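Local structure of oxalate oxidase 1 (1FI2) at residues Glu95-Val106 with Gln139-Val150. The protein oxidises oxalate with molecular oxygen to carbon dioxide and hydrogen peroxide in the plant cell wall space, using a bound manganese ion. Sequence-based numbering, arbitrary orientation.
With MN (manganese (II) ion), chain B.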
loop_
_atom_site.group_PDB
_atom_site.type_symbol
_atom_site.label_atom_id
_atom_site.label_comp_id
_atom_site.label_asym_id
_atom_site.label_seq_id
_atom_site.Cartn_x
_atom_site.Cartn_y
_atom_site.Cartn_z
ATOM N N GLU A 95 -15.533 5.012 -6.010
ATOM C CA GLU A 95 -16.917 4.623 -5.755
ATOM C C GLU A 95 -17.425 3.739 -6.891
ATOM O O GLU A 95 -17.123 3.967 -8.063
ATOM C CB GLU A 95 -17.796 5.863 -5.605
ATOM C CG GLU A 95 -19.295 5.645 -5.542
ATOM C CD GLU A 95 -20.085 6.937 -5.598
ATOM O OE1 GLU A 95 -19.467 8.016 -5.498
ATOM O OE2 GLU A 95 -21.321 6.907 -5.756
ATOM N N ILE A 96 -18.188 2.719 -6.521
ATOM C CA ILE A 96 -18.781 1.799 -7.500
ATOM C C ILE A 96 -20.242 1.609 -7.118
ATOM O O ILE A 96 -20.542 1.239 -5.981
ATOM C CB ILE A 96 -17.959 0.513 -7.608
ATOM C CG1 ILE A 96 -18.437 -0.358 -8.775
ATOM C CG2 ILE A 96 -17.948 -0.282 -6.309
ATOM C CD1 ILE A 96 -17.458 -1.456 -9.148
ATOM N N GLY A 97 -21.171 1.966 -8.015
ATOM C CA GLY A 97 -22.575 1.918 -7.624
ATOM C C GLY A 97 -23.532 1.285 -8.610
ATOM O O GLY A 97 -23.204 1.015 -9.763
ATOM N N MET A 98 -24.747 1.033 -8.120
ATOM C CA MET A 98 -25.802 0.449 -8.934
ATOM C C MET A 98 -27.097 1.234 -8.716
ATOM O O MET A 98 -27.444 1.511 -7.569
ATOM C CB MET A 98 -26.033 -1.036 -8.630
ATOM C CG MET A 98 -27.120 -1.627 -9.524
ATOM S SD MET A 98 -27.532 -3.339 -9.150
ATOM C CE MET A 98 -26.242 -4.197 -10.041
ATOM N N VAL A 99 -27.788 1.563 -9.802
ATOM C CA VAL A 99 -29.093 2.222 -9.660
ATOM C C VAL A 99 -30.131 1.140 -9.375
ATOM O O VAL A 99 -30.170 0.132 -10.083
ATOM C CB VAL A 99 -29.449 3.030 -10.913
ATOM C CG1 VAL A 99 -30.903 3.492 -10.914
ATOM C CG2 VAL A 99 -28.529 4.241 -11.015
ATOM N N MET A 100 -30.935 1.338 -8.339
ATOM C CA MET A 100 -31.938 0.342 -7.982
ATOM C C MET A 100 -33.306 0.636 -8.575
ATOM O O MET A 100 -34.038 -0.289 -8.930
ATOM C CB MET A 100 -32.019 0.206 -6.464
ATOM C CG MET A 100 -30.788 -0.383 -5.805
ATOM S SD MET A 100 -30.189 -1.912 -6.522
ATOM C CE MET A 100 -31.689 -2.750 -7.034
ATOM N N LYS A 101 -33.658 1.914 -8.653
ATOM C CA LYS A 101 -34.942 2.295 -9.240
ATOM C C LYS A 101 -34.840 3.704 -9.817
ATOM O O LYS A 101 -34.054 4.516 -9.327
ATOM C CB LYS A 101 -36.068 2.178 -8.226
ATOM C CG LYS A 101 -36.352 3.369 -7.337
ATOM C CD LYS A 101 -37.450 3.064 -6.328
ATOM C CE LYS A 101 -38.793 2.791 -6.966
ATOM N NZ LYS A 101 -39.443 4.008 -7.520
ATOM N N GLY A 102 -35.618 3.978 -10.855
ATOM C CA GLY A 102 -35.635 5.297 -11.466
ATOM C C GLY A 102 -34.582 5.488 -12.542
ATOM O O GLY A 102 -33.975 4.548 -13.048
ATOM N N GLU A 103 -34.445 6.739 -12.978
ATOM C CA GLU A 103 -33.541 7.130 -14.046
ATOM C C GLU A 103 -32.617 8.252 -13.575
ATOM O O GLU A 103 -33.087 9.358 -13.294
ATOM C CB GLU A 103 -34.328 7.610 -15.269
ATOM C CG GLU A 103 -35.370 6.637 -15.793
ATOM C CD GLU A 103 -36.171 7.178 -16.957
ATOM O OE1 GLU A 103 -35.839 6.823 -18.105
ATOM O OE2 GLU A 103 -37.130 7.940 -16.724
ATOM N N LEU A 104 -31.321 7.970 -13.473
ATOM C CA LEU A 104 -30.379 8.977 -13.009
ATOM C C LEU A 104 -29.319 9.363 -14.038
ATOM O O LEU A 104 -28.595 8.503 -14.548
ATOM C CB LEU A 104 -29.629 8.483 -11.765
ATOM C CG LEU A 104 -30.379 8.275 -10.457
ATOM C CD1 LEU A 104 -29.455 7.631 -9.426
ATOM C CD2 LEU A 104 -30.923 9.584 -9.907
ATOM N N LEU A 105 -29.191 10.664 -14.286
ATOM C CA LEU A 105 -28.089 11.167 -15.104
ATOM C C LEU A 105 -26.865 11.176 -14.178
ATOM O O LEU A 105 -26.878 11.822 -13.128
ATOM C CB LEU A 105 -28.335 12.568 -15.655
ATOM C CG LEU A 105 -27.157 13.194 -16.413
ATOM C CD1 LEU A 105 -26.952 12.511 -17.755
ATOM C CD2 LEU A 105 -27.348 14.692 -16.584
ATOM N N VAL A 106 -25.874 10.369 -14.511
ATOM C CA VAL A 106 -24.655 10.247 -13.718
ATOM C C VAL A 106 -23.518 10.901 -14.505
ATOM O O VAL A 106 -23.302 10.518 -15.656
ATOM C CB VAL A 106 -24.294 8.776 -13.452
ATOM C CG1 VAL A 106 -22.995 8.663 -12.657
ATOM C CG2 VAL A 106 -25.401 8.100 -12.644
ATOM N N GLN A 139 -25.060 13.287 -9.622
ATOM C CA GLN A 139 -26.191 12.493 -10.085
ATOM C C GLN A 139 -27.416 13.420 -10.119
ATOM O O GLN A 139 -27.560 14.276 -9.250
ATOM C CB GLN A 139 -26.517 11.253 -9.271
ATOM C CG GLN A 139 -25.518 10.107 -9.357
ATOM C CD GLN A 139 -24.445 10.230 -8.290
ATOM O OE1 GLN A 139 -24.707 10.736 -7.192
ATOM N NE2 GLN A 139 -23.229 9.795 -8.592
ATOM N N PHE A 140 -28.263 13.267 -11.126
ATOM C CA PHE A 140 -29.456 14.103 -11.281
ATOM C C PHE A 140 -30.641 13.236 -11.692
ATOM O O PHE A 140 -30.544 12.495 -12.673
ATOM C CB PHE A 140 -29.150 15.185 -12.314
ATOM C CG PHE A 140 -30.222 16.198 -12.576
ATOM C CD1 PHE A 140 -30.448 17.238 -11.694
ATOM C CD2 PHE A 140 -30.963 16.155 -13.747
ATOM C CE1 PHE A 140 -31.424 18.185 -11.938
ATOM C CE2 PHE A 140 -31.938 17.104 -14.006
ATOM C CZ PHE A 140 -32.169 18.118 -13.098
ATOM N N ASN A 141 -31.749 13.292 -10.951
ATOM C CA ASN A 141 -32.918 12.475 -11.269
ATOM C C ASN A 141 -33.704 13.058 -12.436
ATOM O O ASN A 141 -34.404 14.057 -12.284
ATOM C CB ASN A 141 -33.804 12.321 -10.029
ATOM C CG ASN A 141 -34.977 11.386 -10.236
ATOM O OD1 ASN A 141 -35.157 10.830 -11.319
ATOM N ND2 ASN A 141 -35.789 11.202 -9.200
ATOM N N VAL A 142 -33.648 12.381 -13.584
ATOM C CA VAL A 142 -34.302 12.867 -14.790
ATOM C C VAL A 142 -35.644 12.192 -15.043
ATOM O O VAL A 142 -36.307 12.501 -16.037
ATOM C CB VAL A 142 -33.425 12.688 -16.048
ATOM C CG1 VAL A 142 -32.134 13.483 -15.928
ATOM C CG2 VAL A 142 -33.140 11.217 -16.312
ATOM N N GLY A 143 -36.040 11.284 -14.160
ATOM C CA GLY A 143 -37.312 10.585 -14.304
ATOM C C GLY A 143 -38.421 11.328 -13.564
ATOM O O GLY A 143 -38.177 12.338 -12.907
ATOM N N LYS A 144 -39.641 10.806 -13.657
ATOM C CA LYS A 144 -40.782 11.428 -12.997
ATOM C C LYS A 144 -41.072 10.781 -11.646
ATOM O O LYS A 144 -41.966 11.218 -10.922
ATOM C CB LYS A 144 -42.044 11.349 -13.852
ATOM C CG LYS A 144 -41.962 11.890 -15.266
ATOM C CD LYS A 144 -43.346 12.322 -15.738
ATOM C CE LYS A 144 -43.531 12.145 -17.232
ATOM N NZ LYS A 144 -44.579 13.054 -17.782
ATOM N N THR A 145 -40.373 9.698 -11.338
ATOM C CA THR A 145 -40.544 8.971 -10.097
ATOM C C THR A 145 -39.316 9.136 -9.202
ATOM O O THR A 145 -38.264 9.582 -9.650
ATOM C CB THR A 145 -40.717 7.454 -10.328
ATOM O OG1 THR A 145 -39.537 6.942 -10.967
ATOM C CG2 THR A 145 -41.925 7.152 -11.193
ATOM N N GLU A 146 -39.475 8.744 -7.945
ATOM C CA GLU A 146 -38.360 8.802 -6.997
ATOM C C GLU A 146 -37.313 7.782 -7.437
ATOM O O GLU A 146 -37.684 6.685 -7.868
ATOM C CB GLU A 146 -38.891 8.474 -5.610
ATOM C CG GLU A 146 -37.870 8.449 -4.488
ATOM C CD GLU A 146 -38.512 7.952 -3.202
ATOM O OE1 GLU A 146 -39.294 6.979 -3.280
ATOM O OE2 GLU A 146 -38.232 8.531 -2.137
ATOM N N ALA A 147 -36.034 8.127 -7.361
ATOM C CA ALA A 147 -34.990 7.191 -7.770
ATOM C C ALA A 147 -34.090 6.849 -6.587
ATOM O O ALA A 147 -34.077 7.601 -5.610
ATOM C CB ALA A 147 -34.161 7.774 -8.904
ATOM N N TYR A 148 -33.401 5.709 -6.658
ATOM C CA TYR A 148 -32.458 5.399 -5.578
ATOM C C TYR A 148 -31.331 4.510 -6.092
ATOM O O TYR A 148 -31.484 3.765 -7.057
ATOM C CB TYR A 148 -33.144 4.853 -4.349
ATOM C CG TYR A 148 -33.337 3.387 -4.106
ATOM C CD1 TYR A 148 -32.353 2.621 -3.487
ATOM C CD2 TYR A 148 -34.519 2.745 -4.456
ATOM C CE1 TYR A 148 -32.533 1.270 -3.245
ATOM C CE2 TYR A 148 -34.715 1.395 -4.224
ATOM C CZ TYR A 148 -33.718 0.666 -3.615
ATOM O OH TYR A 148 -33.904 -0.680 -3.385
ATOM N N MET A 149 -30.169 4.674 -5.468
ATOM C CA MET A 149 -28.984 3.900 -5.800
ATOM C C MET A 149 -28.269 3.478 -4.519
ATOM O O MET A 149 -28.458 4.085 -3.464
ATOM C CB MET A 149 -28.014 4.724 -6.653
ATOM C CG MET A 149 -27.530 5.991 -5.976
ATOM S SD MET A 149 -26.428 6.995 -6.979
ATOM C CE MET A 149 -25.735 8.090 -5.734
ATOM N N VAL A 150 -27.524 2.388 -4.583
ATOM C CA VAL A 150 -26.681 1.915 -3.490
ATOM C C VAL A 150 -25.256 1.811 -4.036
ATOM O O VAL A 150 -25.068 1.209 -5.096
ATOM C CB VAL A 150 -27.137 0.562 -2.928
ATOM C CG1 VAL A 150 -26.163 0.070 -1.863
ATOM C CG2 VAL A 150 -28.542 0.627 -2.337
HETATM MN MN MN B . -20.136 9.992 -4.854
HETATM O O HOH W 1 -21.889 9.495 -6.144
HETATM O O HOH W 2 -36.509 8.416 -11.735
HETATM O O HOH W 3 -39.429 8.000 -14.948
HETATM O O HOH W 4 -21.487 9.588 -2.869
#
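Met-100 and Lys-101 share Tyr-148 as their partner across the strands, a classic beta bulge, near the end of the germin jellyroll where each segment turns from one sheet of the cupin barrel into the other. Backbone hydrogen bonds pair 95-101 with 147-150 and 103-106 with 139-141, both antiparallel. At the bulge Tyr-148 O takes two donors, Met-100 N at 2.8 Å and Lys-101 N at 3.3 Å.

Met-100 CB sits over one face of the Tyr-148 ring in a CH-pi contact, 3.5 Å from its centroid, while Lys-101 CD lies at the ring's edge. Bends at chi3 and chi4 (-64° and -72°) curl the lysine back until NZ reaches Glu-146 O at 3.2 Å. With an alanine in place of Tyr-148, Met-100 CB would probably lose its aromatic cover and the lysine chain would be freer to swing. Between the sheets, Leu-104 sends CD2 against Ala-147 CB and CD1 to Met-149 SD.

Asn-141 OD1 closes an Asx turn on Gly-143 N, and its ND2 donates to Thr-145 O.

Glu-95 OE1 binds manganese together with His-88, His-90, His-137 and two waters; one of these waters donates to Glu-95 OE2 at 2.7 Å and accepts from Gln-139 NE2 at 2.8 Å.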